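Putative O-Methyltransferase (Corynebacterium glutamicum, PDB 3DR5) is of unknown function but probably transfers methyl groups from S-adenosylmethionine to oxygen atoms of its substrate. Local coordinates at residues Arg24-Ala29 with Ala67-Leu72; Thr47-Thr52 with Tyr130-Gly135; Ser123-Asp128 with Trp150-Arg155; Met140-Leu145 with Arg184-Tyr189; Ala162-Asp167 with Gly206-Thr211. One frame throughout, in Å; residues are numbered along the deposited sequence.

Contact 1. Residues Arg24-Ala29 with Ala67-Leu72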
# COMPACT_ATOMS: atom_id res chain seq x y z
N ARG A 24 21.72 1.77 9.21
CA ARG A 24 22.66 2.87 9.24
C ARG A 24 21.92 4.18 8.91
O ARG A 24 22.10 5.19 9.60
CB ARG A 24 23.80 2.60 8.24
CG ARG A 24 24.78 3.74 8.05
CD ARG A 24 25.44 4.16 9.34
NE ARG A 24 26.80 4.65 9.10
CZ ARG A 24 27.37 5.64 9.77
NH1 ARG A 24 26.70 6.26 10.73
NH2 ARG A 24 28.60 6.02 9.47
N ALA A 25 21.09 4.15 7.88
CA ALA A 25 20.33 5.33 7.47
C ALA A 25 19.34 5.77 8.56
O ALA A 25 19.07 6.96 8.72
CB ALA A 25 19.59 5.05 6.16
N ARG A 26 18.81 4.80 9.31
CA ARG A 26 17.86 5.10 10.39
C ARG A 26 18.63 5.69 11.58
O ARG A 26 18.12 6.56 12.29
CB ARG A 26 17.13 3.82 10.82
CG ARG A 26 15.92 4.07 11.70
CD ARG A 26 15.05 2.83 11.78
NE ARG A 26 14.25 2.62 10.57
CZ ARG A 26 13.22 3.38 10.22
NH1 ARG A 26 12.87 4.41 10.98
NH2 ARG A 26 12.54 3.12 9.11
N GLU A 27 19.86 5.23 11.80
CA GLU A 27 20.68 5.75 12.88
C GLU A 27 21.08 7.18 12.50
O GLU A 27 20.98 8.10 13.32
CB GLU A 27 21.93 4.89 13.07
CG GLU A 27 22.12 4.41 14.50
CD GLU A 27 22.40 5.54 15.48
OE1 GLU A 27 21.45 6.21 15.93
OE2 GLU A 27 23.59 5.76 15.78
N ASP A 28 21.55 7.36 11.27
CA ASP A 28 21.95 8.69 10.80
C ASP A 28 20.83 9.72 10.96
O ASP A 28 21.06 10.81 11.49
CB ASP A 28 22.39 8.65 9.34
CG ASP A 28 23.76 8.02 9.16
OD1 ASP A 28 24.38 7.69 10.19
OD2 ASP A 28 24.21 7.86 8.00
N ALA A 29 19.62 9.37 10.53
CA ALA A 29 18.48 10.29 10.62
C ALA A 29 18.20 10.69 12.06
O ALA A 29 17.91 11.86 12.35
CB ALA A 29 17.23 9.66 10.00
N ALA A 67 16.40 11.63 2.74
CA ALA A 67 16.22 10.90 1.49
C ALA A 67 16.95 9.57 1.45
O ALA A 67 16.61 8.68 0.66
CB ALA A 67 16.64 11.77 0.31
N GLY A 68 17.97 9.44 2.30
CA GLY A 68 18.75 8.22 2.33
C GLY A 68 17.97 7.02 2.84
O GLY A 68 18.02 5.94 2.25
N LEU A 69 17.27 7.21 3.95
CA LEU A 69 16.49 6.14 4.54
C LEU A 69 15.34 5.80 3.58
O LEU A 69 15.21 4.67 3.12
CB LEU A 69 15.95 6.55 5.92
CG LEU A 69 14.98 5.57 6.58
CD1 LEU A 69 15.68 4.28 6.94
CD2 LEU A 69 14.40 6.22 7.83
N VAL A 70 14.50 6.79 3.30
CA VAL A 70 13.37 6.62 2.39
C VAL A 70 13.79 6.01 1.04
O VAL A 70 13.15 5.07 0.56
CB VAL A 70 12.68 7.98 2.14
CG1 VAL A 70 11.67 7.88 0.98
CG2 VAL A 70 11.98 8.44 3.40
N GLY A 71 14.85 6.57 0.45
CA GLY A 71 15.35 6.12 -0.84
C GLY A 71 15.76 4.67 -0.90
O GLY A 71 15.62 4.02 -1.94
N LEU A 72 16.29 4.16 0.20
CA LEU A 72 16.72 2.78 0.27
C LEU A 72 15.51 1.84 0.17
O LEU A 72 15.59 0.77 -0.44
CB LEU A 72 17.50 2.51 1.57
CG LEU A 72 18.94 3.07 1.58
CD1 LEU A 72 19.56 2.90 2.97
CD2 LEU A 72 19.79 2.33 0.54

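Contact 2. Residues Thr47-Thr52 with Tyr130-Gly135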
# COMPACT_ATOMS: atom_id res chain seq x y z
N THR A 47 6.73 -1.65 -1.48
CA THR A 47 5.61 -2.27 -2.18
C THR A 47 5.12 -1.41 -3.33
O THR A 47 4.89 -1.92 -4.43
CB THR A 47 4.42 -2.51 -1.22
OG1 THR A 47 4.83 -3.38 -0.16
CG2 THR A 47 3.24 -3.13 -1.97
N LEU A 48 4.96 -0.11 -3.09
CA LEU A 48 4.50 0.79 -4.14
C LEU A 48 5.56 0.98 -5.22
O LEU A 48 5.23 1.10 -6.40
CB LEU A 48 4.10 2.15 -3.55
CG LEU A 48 2.89 2.09 -2.59
CD1 LEU A 48 2.61 3.48 -2.01
CD2 LEU A 48 1.66 1.55 -3.33
N ALA A 49 6.82 1.01 -4.81
CA ALA A 49 7.90 1.18 -5.78
C ALA A 49 7.96 -0.07 -6.65
O ALA A 49 8.29 -0.00 -7.83
CB ALA A 49 9.25 1.38 -5.06
N ALA A 50 7.63 -1.22 -6.06
CA ALA A 50 7.63 -2.50 -6.76
C ALA A 50 6.39 -2.71 -7.62
O ALA A 50 6.47 -3.29 -8.70
CB ALA A 50 7.76 -3.64 -5.76
N THR A 51 5.23 -2.24 -7.15
CA THR A 51 4.00 -2.41 -7.90
C THR A 51 3.80 -1.36 -9.00
O THR A 51 3.28 -1.70 -10.07
CB THR A 51 2.76 -2.45 -6.95
OG1 THR A 51 2.58 -1.17 -6.31
CG2 THR A 51 2.97 -3.52 -5.88
N THR A 52 4.20 -0.11 -8.76
CA THR A 52 4.03 0.93 -9.78
C THR A 52 4.83 0.57 -11.04
O THR A 52 5.82 -0.16 -10.98
CB THR A 52 4.41 2.34 -9.26
OG1 THR A 52 5.72 2.32 -8.68
CG2 THR A 52 3.39 2.79 -8.23
N TYR A 130 6.77 10.34 -13.78
CA TYR A 130 7.08 9.65 -12.55
C TYR A 130 5.98 8.72 -12.06
O TYR A 130 4.80 9.04 -12.12
CB TYR A 130 7.44 10.68 -11.48
CG TYR A 130 8.67 11.49 -11.85
CD1 TYR A 130 9.95 11.01 -11.57
CD2 TYR A 130 8.56 12.69 -12.56
CE1 TYR A 130 11.09 11.70 -11.98
CE2 TYR A 130 9.69 13.39 -12.98
CZ TYR A 130 10.96 12.88 -12.69
OH TYR A 130 12.08 13.56 -13.10
N GLN A 131 6.39 7.55 -11.57
CA GLN A 131 5.48 6.53 -11.08
C GLN A 131 5.26 6.60 -9.57
O GLN A 131 4.31 6.01 -9.04
CB GLN A 131 6.03 5.15 -11.42
CG GLN A 131 7.24 4.77 -10.54
CD GLN A 131 8.05 3.60 -11.09
OE1 GLN A 131 7.89 2.46 -10.66
NE2 GLN A 131 8.91 3.89 -12.05
N LEU A 132 6.12 7.32 -8.86
CA LEU A 132 6.00 7.40 -7.41
C LEU A 132 6.68 8.65 -6.85
O LEU A 132 7.82 8.97 -7.20
CB LEU A 132 6.62 6.15 -6.77
CG LEU A 132 6.76 6.07 -5.24
CD1 LEU A 132 5.38 5.95 -4.60
CD2 LEU A 132 7.63 4.87 -4.84
N VAL A 133 5.97 9.35 -5.98
CA VAL A 133 6.51 10.54 -5.35
C VAL A 133 6.22 10.48 -3.86
O VAL A 133 5.07 10.35 -3.43
CB VAL A 133 5.92 11.84 -5.97
CG1 VAL A 133 6.49 13.07 -5.26
CG2 VAL A 133 6.23 11.89 -7.46
N PHE A 134 7.27 10.55 -3.06
CA PHE A 134 7.15 10.55 -1.61
C PHE A 134 7.48 11.95 -1.14
O PHE A 134 8.52 12.53 -1.51
CB PHE A 134 8.13 9.56 -0.95
CG PHE A 134 8.18 9.69 0.54
CD1 PHE A 134 7.25 9.02 1.34
CD2 PHE A 134 9.13 10.50 1.15
CE1 PHE A 134 7.27 9.18 2.74
CE2 PHE A 134 9.16 10.67 2.54
CZ PHE A 134 8.23 10.00 3.34
N GLY A 135 6.60 12.51 -0.31
CA GLY A 135 6.83 13.84 0.21
C GLY A 135 6.79 13.92 1.73
O GLY A 135 5.88 13.41 2.37

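Contact 3. Residues Ser123-Asp128 with Trp150-Arg155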
# COMPACT_ATOMS: atom_id res chain seq x y z
N SER A 123 9.14 22.56 -10.78
CA SER A 123 8.72 23.33 -11.95
C SER A 123 9.65 22.98 -13.12
O SER A 123 9.33 23.23 -14.28
CB SER A 123 8.86 24.82 -11.65
OG SER A 123 8.22 25.61 -12.64
N ARG A 124 10.79 22.38 -12.80
CA ARG A 124 11.81 22.03 -13.79
C ARG A 124 11.89 20.56 -14.19
O ARG A 124 12.83 20.16 -14.88
CB ARG A 124 13.17 22.46 -13.25
CG ARG A 124 13.57 23.91 -13.52
CD ARG A 124 12.69 24.92 -12.80
NE ARG A 124 13.35 26.22 -12.73
CZ ARG A 124 12.72 27.39 -12.71
NH1 ARG A 124 11.40 27.43 -12.75
NH2 ARG A 124 13.42 28.51 -12.67
N LEU A 125 10.91 19.78 -13.77
CA LEU A 125 10.90 18.36 -14.09
C LEU A 125 9.84 18.07 -15.15
O LEU A 125 8.91 18.84 -15.33
CB LEU A 125 10.65 17.54 -12.81
CG LEU A 125 11.65 17.77 -11.66
CD1 LEU A 125 11.12 17.09 -10.40
CD2 LEU A 125 13.03 17.23 -12.02
N ALA A 126 10.00 16.96 -15.84
CA ALA A 126 9.07 16.59 -16.91
C ALA A 126 7.73 16.05 -16.43
O ALA A 126 7.68 15.16 -15.58
CB ALA A 126 9.74 15.58 -17.85
N ASN A 127 6.65 16.59 -16.98
CA ASN A 127 5.31 16.16 -16.64
C ASN A 127 5.05 14.71 -17.08
O ASN A 127 5.62 14.24 -18.06
CB ASN A 127 4.26 17.04 -17.32
CG ASN A 127 4.06 18.37 -16.64
OD1 ASN A 127 4.28 18.51 -15.44
ND2 ASN A 127 3.62 19.37 -17.41
N ASP A 128 4.19 14.01 -16.33
CA ASP A 128 3.81 12.64 -16.69
C ASP A 128 4.99 11.69 -16.86
O ASP A 128 4.99 10.84 -17.75
CB ASP A 128 3.01 12.71 -18.00
CG ASP A 128 2.24 11.43 -18.31
OD1 ASP A 128 1.62 10.87 -17.38
OD2 ASP A 128 2.24 10.99 -19.49
N TRP A 150 1.27 16.41 -8.83
CA TRP A 150 0.26 15.80 -9.70
C TRP A 150 0.61 15.74 -11.18
O TRP A 150 0.53 14.67 -11.79
CB TRP A 150 -1.11 16.48 -9.52
CG TRP A 150 -2.26 15.57 -9.89
CD1 TRP A 150 -3.16 15.76 -10.89
CD2 TRP A 150 -2.60 14.33 -9.27
NE1 TRP A 150 -4.04 14.71 -10.94
CE2 TRP A 150 -3.73 13.82 -9.95
CE3 TRP A 150 -2.07 13.60 -8.19
CZ2 TRP A 150 -4.33 12.60 -9.60
CZ3 TRP A 150 -2.67 12.38 -7.84
CH2 TRP A 150 -3.79 11.90 -8.54
N PRO A 151 1.00 16.87 -11.77
CA PRO A 151 1.34 16.86 -13.20
C PRO A 151 2.48 15.91 -13.54
O PRO A 151 2.52 15.36 -14.64
CB PRO A 151 1.74 18.32 -13.48
CG PRO A 151 1.06 19.11 -12.41
CD PRO A 151 1.13 18.22 -11.19
N LEU A 152 3.41 15.73 -12.61
CA LEU A 152 4.58 14.86 -12.83
C LEU A 152 4.24 13.38 -12.77
O LEU A 152 4.91 12.54 -13.38
CB LEU A 152 5.66 15.18 -11.81
CG LEU A 152 6.08 16.65 -11.62
CD1 LEU A 152 6.97 16.80 -10.38
CD2 LEU A 152 6.80 17.14 -12.87
N LEU A 153 3.18 13.05 -12.04
CA LEU A 153 2.74 11.67 -11.87
C LEU A 153 2.10 11.05 -13.08
O LEU A 153 1.32 11.69 -13.76
CB LEU A 153 1.75 11.56 -10.72
CG LEU A 153 2.23 11.35 -9.29
CD1 LEU A 153 1.02 11.27 -8.36
CD2 LEU A 153 3.06 10.05 -9.21
N ARG A 154 2.44 9.79 -13.34
CA ARG A 154 1.81 9.07 -14.45
C ARG A 154 0.57 8.36 -13.86
O ARG A 154 0.46 8.19 -12.64
CB ARG A 154 2.78 8.04 -15.04
CG ARG A 154 3.99 8.67 -15.69
CD ARG A 154 5.07 7.65 -16.00
NE ARG A 154 4.70 6.77 -17.11
CZ ARG A 154 4.63 7.14 -18.38
NH1 ARG A 154 4.90 8.40 -18.72
NH2 ARG A 154 4.31 6.26 -19.31
N ARG A 155 -0.36 7.96 -14.73
CA ARG A 155 -1.56 7.25 -14.29
C ARG A 155 -1.06 5.92 -13.74
O ARG A 155 -0.16 5.29 -14.33
CB ARG A 155 -2.51 7.03 -15.49
CG ARG A 155 -2.85 8.33 -16.21
CD ARG A 155 -3.83 8.08 -17.33
NE ARG A 155 -5.19 7.91 -16.82
CZ ARG A 155 -6.10 8.88 -16.79
NH1 ARG A 155 -5.79 10.09 -17.23
NH2 ARG A 155 -7.31 8.63 -16.30
O HOH W 1 0.44 8.68 -17.65
O HOH W 2 -0.17 12.44 -16.09

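Contact 4. Residues Met140-Leu145 with Arg184-Tyr189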
# COMPACT_ATOMS: atom_id res chain seq x y z
N MSE A 140 1.83 23.06 5.90
CA MSE A 140 1.52 24.27 5.14
C MSE A 140 1.97 24.14 3.68
O MSE A 140 1.56 24.93 2.83
CB MSE A 140 2.15 25.51 5.81
CG MSE A 140 1.40 25.93 7.10
SE MSE A 140 0.41 27.62 6.98
CE MSE A 140 0.06 27.67 5.07
N ASP A 141 2.81 23.15 3.39
CA ASP A 141 3.28 22.92 2.03
C ASP A 141 2.54 21.80 1.30
O ASP A 141 2.73 21.61 0.10
CB ASP A 141 4.77 22.58 2.04
CG ASP A 141 5.65 23.79 2.30
OD1 ASP A 141 5.33 24.86 1.76
OD2 ASP A 141 6.66 23.66 3.03
N LEU A 142 1.67 21.07 2.01
CA LEU A 142 0.98 19.93 1.42
C LEU A 142 0.20 20.16 0.14
O LEU A 142 0.39 19.43 -0.84
CB LEU A 142 0.08 19.25 2.46
CG LEU A 142 0.80 18.48 3.58
CD1 LEU A 142 -0.22 18.08 4.64
CD2 LEU A 142 1.49 17.25 3.01
N LYS A 143 -0.64 21.18 0.16
CA LYS A 143 -1.44 21.53 -1.00
C LYS A 143 -0.55 21.88 -2.18
O LYS A 143 -0.76 21.40 -3.30
CB LYS A 143 -2.31 22.75 -0.66
CG LYS A 143 -3.75 22.65 -1.14
CD LYS A 143 -4.24 23.92 -1.83
CE LYS A 143 -4.18 23.78 -3.35
NZ LYS A 143 -4.72 24.97 -4.07
N ALA A 144 0.46 22.71 -1.93
CA ALA A 144 1.37 23.12 -2.99
C ALA A 144 2.13 21.92 -3.54
O ALA A 144 2.40 21.85 -4.74
CB ALA A 144 2.35 24.18 -2.45
N LEU A 145 2.47 20.98 -2.66
CA LEU A 145 3.19 19.80 -3.10
C LEU A 145 2.30 18.95 -4.01
O LEU A 145 2.77 18.39 -5.01
CB LEU A 145 3.68 18.98 -1.88
CG LEU A 145 4.60 17.80 -2.25
CD1 LEU A 145 5.84 18.33 -2.98
CD2 LEU A 145 4.99 17.02 -1.00
N ARG A 184 -5.85 20.30 7.32
CA ARG A 184 -7.28 20.06 7.07
C ARG A 184 -7.65 20.47 5.64
O ARG A 184 -8.37 19.74 4.96
CB ARG A 184 -8.14 20.86 8.05
CG ARG A 184 -9.35 20.09 8.56
CD ARG A 184 -10.43 21.01 9.11
NE ARG A 184 -9.95 21.89 10.17
CZ ARG A 184 -9.39 21.46 11.30
NH1 ARG A 184 -9.24 20.17 11.52
NH2 ARG A 184 -8.98 22.34 12.22
N ASP A 185 -7.17 21.63 5.20
CA ASP A 185 -7.47 22.10 3.84
C ASP A 185 -6.84 21.19 2.79
O ASP A 185 -7.42 20.95 1.73
CB ASP A 185 -6.97 23.54 3.63
CG ASP A 185 -7.26 24.05 2.23
OD1 ASP A 185 -6.43 23.81 1.33
OD2 ASP A 185 -8.32 24.67 2.04
N ALA A 186 -5.65 20.68 3.09
CA ALA A 186 -4.96 19.77 2.18
C ALA A 186 -5.83 18.50 2.03
O ALA A 186 -6.13 18.08 0.92
CB ALA A 186 -3.59 19.41 2.75
N ASP A 187 -6.22 17.91 3.15
CA ASP A 187 -7.04 16.70 3.14
C ASP A 187 -8.32 16.95 2.34
O ASP A 187 -8.64 16.21 1.40
CB ASP A 187 -7.37 16.29 4.59
CG ASP A 187 -8.10 14.96 4.68
OD1 ASP A 187 -7.48 13.90 4.41
OD2 ASP A 187 -9.31 14.98 5.00
N GLU A 188 -9.05 18.00 2.70
CA GLU A 188 -10.28 18.36 2.01
C GLU A 188 -10.01 18.60 0.52
O GLU A 188 -10.79 18.20 -0.34
CB GLU A 188 -10.89 19.61 2.65
CG GLU A 188 -12.08 20.18 1.90
CD GLU A 188 -12.70 21.35 2.63
OE1 GLU A 188 -12.96 21.22 3.85
OE2 GLU A 188 -12.93 22.41 2.00
N TYR A 189 -8.90 19.27 0.21
CA TYR A 189 -8.52 19.55 -1.17
C TYR A 189 -8.16 18.26 -1.91
O TYR A 189 -8.59 18.03 -3.04
CB TYR A 189 -7.32 20.49 -1.24
CG TYR A 189 -6.87 20.75 -2.65
CD1 TYR A 189 -7.66 21.52 -3.52
CD2 TYR A 189 -5.68 20.22 -3.14
CE1 TYR A 189 -7.27 21.75 -4.83
CE2 TYR A 189 -5.28 20.44 -4.46
CZ TYR A 189 -6.08 21.21 -5.29
OH TYR A 189 -5.69 21.44 -6.59

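Contact 5. Residues Ala162-Asp167 with Gly206-Thr211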
# COMPACT_ATOMS: atom_id res chain seq x y z
N ALA A 162 3.62 11.78 3.92
CA ALA A 162 3.86 11.39 5.31
C ALA A 162 3.27 12.35 6.34
O ALA A 162 3.22 13.56 6.11
CB ALA A 162 5.36 11.26 5.55
N ASP A 163 2.81 11.78 7.46
CA ASP A 163 2.25 12.54 8.58
C ASP A 163 1.24 13.62 8.21
O ASP A 163 1.07 14.59 8.94
CB ASP A 163 3.37 13.19 9.39
CG ASP A 163 4.47 12.22 9.75
OD1 ASP A 163 4.15 11.06 10.08
OD2 ASP A 163 5.66 12.61 9.71
N ALA A 164 0.56 13.45 7.08
CA ALA A 164 -0.39 14.44 6.59
C ALA A 164 -1.70 14.58 7.35
O ALA A 164 -2.46 15.53 7.11
CB ALA A 164 -0.68 14.17 5.13
N LEU A 165 -1.96 13.65 8.25
CA LEU A 165 -3.21 13.65 9.01
C LEU A 165 -3.03 14.10 10.45
O LEU A 165 -4.01 14.22 11.19
CB LEU A 165 -3.81 12.24 8.98
CG LEU A 165 -4.23 11.68 7.62
CD1 LEU A 165 -4.42 10.17 7.71
CD2 LEU A 165 -5.52 12.35 7.17
N LEU A 166 -1.79 14.36 10.83
CA LEU A 166 -1.46 14.80 12.18
C LEU A 166 -2.15 13.98 13.26
O LEU A 166 -2.83 14.53 14.14
CB LEU A 166 -1.76 16.30 12.34
CG LEU A 166 -0.88 17.22 11.48
CD1 LEU A 166 -1.24 18.68 11.73
CD2 LEU A 166 0.58 16.98 11.82
N ASP A 167 -1.98 12.66 13.18
CA ASP A 167 -2.54 11.75 14.17
C ASP A 167 -4.05 11.84 14.35
O ASP A 167 -4.59 11.39 15.37
CB ASP A 167 -1.85 11.99 15.51
CG ASP A 167 -0.41 11.48 15.54
OD1 ASP A 167 -0.21 10.29 15.22
OD2 ASP A 167 0.50 12.26 15.88
N GLY A 206 -0.26 9.37 10.18
CA GLY A 206 -1.37 9.33 9.24
C GLY A 206 -0.88 9.62 7.83
O GLY A 206 -0.59 10.76 7.48
N LEU A 207 -0.83 8.58 7.01
CA LEU A 207 -0.34 8.66 5.64
C LEU A 207 -1.43 8.85 4.61
O LEU A 207 -2.44 8.17 4.64
CB LEU A 207 0.45 7.39 5.34
CG LEU A 207 1.20 7.21 4.02
CD1 LEU A 207 2.49 8.03 4.07
CD2 LEU A 207 1.52 5.74 3.80
N THR A 208 -1.21 9.79 3.69
CA THR A 208 -2.17 9.98 2.62
C THR A 208 -1.48 9.62 1.31
O THR A 208 -0.47 10.23 0.94
CB THR A 208 -2.69 11.43 2.50
OG1 THR A 208 -3.31 11.82 3.73
CG2 THR A 208 -3.73 11.52 1.38
N VAL A 209 -1.99 8.61 0.63
CA VAL A 209 -1.42 8.26 -0.66
C VAL A 209 -2.54 8.47 -1.69
O VAL A 209 -3.66 8.00 -1.54
CB VAL A 209 -0.80 6.81 -0.69
CG1 VAL A 209 -1.20 6.04 0.53
CG2 VAL A 209 -1.14 6.10 -1.98
N VAL A 210 -2.22 9.24 -2.72
CA VAL A 210 -3.19 9.50 -3.74
C VAL A 210 -2.58 9.07 -5.06
O VAL A 210 -1.55 9.58 -5.52
CB VAL A 210 -3.67 11.02 -3.67
CG1 VAL A 210 -2.72 11.83 -2.83
CG2 VAL A 210 -3.87 11.60 -5.04
N THR A 211 -3.23 8.10 -5.68
CA THR A 211 -2.73 7.61 -6.94
C THR A 211 -3.61 8.07 -8.09
O THR A 211 -4.83 8.23 -7.94
CB THR A 211 -2.52 6.05 -6.88
OG1 THR A 211 -3.34 5.38 -7.84
CG2 THR A 211 -2.78 5.52 -5.49

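Contact 1. Residues Arg24-Ala29 with Ala67-Leu72
Arg26 NH2 is held by two oxygens, Pro37 O and Tyr73 OH, while the guanidinium that carries it rests against Leu69. Methyl CD2 of Leu69 sits 3.6 Å above the guanidinium plane of Arg26, displaced toward the rim, and approaches NH2 to 3.8 Å. Arginine suits this place because its N-H groups can be spent on bonds round the edge while the flat, weakly hydrated face accepts a hydrocarbon. Its chain first runs out with CG opposite the backbone N (chi1 -167°) and then bends at chi3 (-76°), which brings the group over the leucine. Both hydrogen bonds should limit rotation of the guanidinium and keep that face toward the methyl.

One turn of contact further in, the packing is purely apolar and depends on small residues. Ala25 CB points at the other helix and lies 3.7 Å from Leu69 CA, almost on the backbone. The same methyl meets Leu72 CD1 at 3.8 Å, so one small methyl packs against two leucines a turn apart on the facing helix. Gly68, which has no side chain, lies beside it. With so little bulk between them, the axes of the two short segments come within 8.5 Å and run nearly antiparallel, at 153°.

Helix 67-77 follows strand 59-63, a strand-helix unit of the Rossmann-like methyltransferase core, and helix 20-31 runs alongside it in nearly the opposite direction. Leu100 of helix 91-103 also touches Ala25, Phe101 of that helix packs on Leu72, and Ala36 covers Leu69 from the loop after helix 20-31.

Contact 2. Residues Thr47-Thr52 with Tyr130-Gly135
Leu132 reaches from the sheet to the helix with both methyls. CD2 of Leu132 lies 3.8 Å from Ala49 CA and 3.9 Å from Ala49 CB, whereas CD1 meets Leu48 CB at 4.1 Å. Its CG stands opposite the backbone N (chi1 173°), which carries the fork out to the helix; a branched apolar end suits a spot where it must fill two sites at once, and the small Ala49 lets it touch the helix backbone.

Strand 130-135 lies at the middle of the seven-stranded sheet, between the parallel strands 59-63 and 157-161, in the order 3-2-1-4-5-7-6 that marks class I methyltransferases. Helix 39-51 packs over this centre, and Ile74 of helix 67-77 shares Leu132 with it.

Where the helix ends, Thr52 turns its side chain to Gln131. The aliphatic part of the glutamine packs on the threonine: Gln131 CG is 3.4 Å from Thr52 OG1, and the two side chains run across each other at a slant. Thr52 OG1 also donates to Leu48 O at 2.6 Å. Since Thr52 N bonds to Leu48 O as well, one carbonyl receives both donors, and the buried hydroxyl finds an acceptor in its own helix. Beyond, Thr51 OG1 is hydrogen-bonded to Thr51 OG1 of the second subunit.

Contact 3. Residues Ser123-Asp128 with Trp150-Arg155
Asp128 is gripped through its backbone at both ends. Its carbonyl O accepts from Arg154 NH1 at 2.6 Å, lying at the edge of the guanidinium and close to its plane. Its amide gives a second bond, Asp128 N to Pro151 O, at 2.7 Å and with an N-H...O angle of 152°, using a lone pair in the carbonyl plane. The arginine reaches the carbonyl by bending at chi3 (71°), which curls its chain round that oxygen.

The carboxylate adds a weaker layer. Asp128 OD2 is 3.8 Å from Arg154 NH1 but well out of the guanidinium plane, a long salt bridge of charge alone. Two waters instead bind Asp128 OD1, one reaching Arg155 N and the other Leu153 O, as befits an acidic residue at the solvent side.

Beyond these bonds, Asn127 OD1 lies against Pro151 CB, and the buried Leu152 carries the apolar part: its CD2 touches Leu125 CB at 3.9 Å and Ala126 O at 3.5 Å. Both leucines also pack on Tyr130.

This loop leads from helix 118-121 into strand 130-135 and lies along the turn where helix 142-152 gives way to strand 153-154, whose backbone pairs with Tyr130.

Contact 4. Residues Met140-Leu145 with Arg184-Tyr189
Tyr189 presents one face of its ring to Lys143, and the lysine chain crosses it at about a right angle. Lys143 CE stands over the middle of the ring, 3.7 Å from the centroid of Tyr189 and 11° off the normal, a CH-pi contact. The ammonium follows: Lys143 NZ is 4.4 Å from the same centroid, a cation-pi interaction in which the positive charge can be stabilised by the pi cloud. Nearer the edge, Lys143 CG approaches Tyr189 CD2 at 3.7 Å. At the far end of the ring the hydroxyl bonds to Asp147 OD1, which should fix where the far end of the ring lies, while the other oxygen of that aspartate forms only a long, weak ion pair with the lysine.

Bends at chi2 and chi3 (-134° and 100°) lay the long chain on the ring. Lysine suits the place because its methylenes pack while its charge stays near the surface. Asp185 touches this chain, OD1 being 3.8 Å from Lys143 CG; its charged oxygen remains 5.8 Å from Lys143 NZ, so any attraction acts at a distance.

On the buried side Leu142 CB meets Ala186 CB at 3.7 Å. The alanine is small enough for the backbones to come close here, Lys143 CA lying 5.1 Å from Ala186 CA.

Helices 142-152 and 178-190 thus pack side by side on one flank of the sheet, with Val137 against Leu142 and Leu165 against Asp187, which in turn reaches Tyr11 of the second subunit.

Contact 5. Residues Ala162-Asp167 with Gly206-Thr211
Leu165 lies directly on the backbone of Gly206, and this is where the contact is tight. Leu165 CD1 comes within 3.5 Å of Gly206 CA, and Leu165 CB stands 3.8 Å from the same atom, so the leucine occupies the side of the chain on which most residues would carry a side chain. Gly206 also has backbone angles (110°/106°) that glycine adopts far more readily than other residues. Its carbonyl accepts from Leu165 N at 3.3 Å, a bent bond of 140° with the donor tilted from the carbonyl plane.

The loop here makes a type I turn from Asp163 to Leu166 after strand 157-161, and Gly206 leads into strand 207-212, the antiparallel strand that completes the methyltransferase sheet between 157-161 and 196-201. In cation-dependent relatives the corresponding loop contributes metal ligands, though no such role is established here. Beside the turn, Ala164 CB rests 3.8 Å from Thr208 OG1, and Leu207 CD1 lies as far from Ala162 CA. Leu8 of the second subunit packs on Leu165.

Toward solvent the packing thins out. Asp163 sends its CB away from the strand, and its carboxylate OD1 turns to Ala205 N instead; Asp167, just past the turn, stands exposed, its backbone bonded to Ala205.

How the contacts relate
From the N terminus, contact 1 closes the first loop, joining helix 20-31 to helix 67-77. Contact 2 opens inside it at helix 39-51 and closes on the central strand 130-135, so the two cross; they meet where Val70 packs on Phe134. Contact 3 crosses contact 2 in turn, and Tyr130 bonds to the backbone of 150-155. Contact 4 crosses contact 3 by using the start of helix 142-152, and contact 5 crosses contact 4, bringing 162-167 to the antiparallel strand 207-212. None nests within another. This chain of overlapping loops links helices of the N-terminal half, through the sheet, to helix 178-190 and the C-terminal strand.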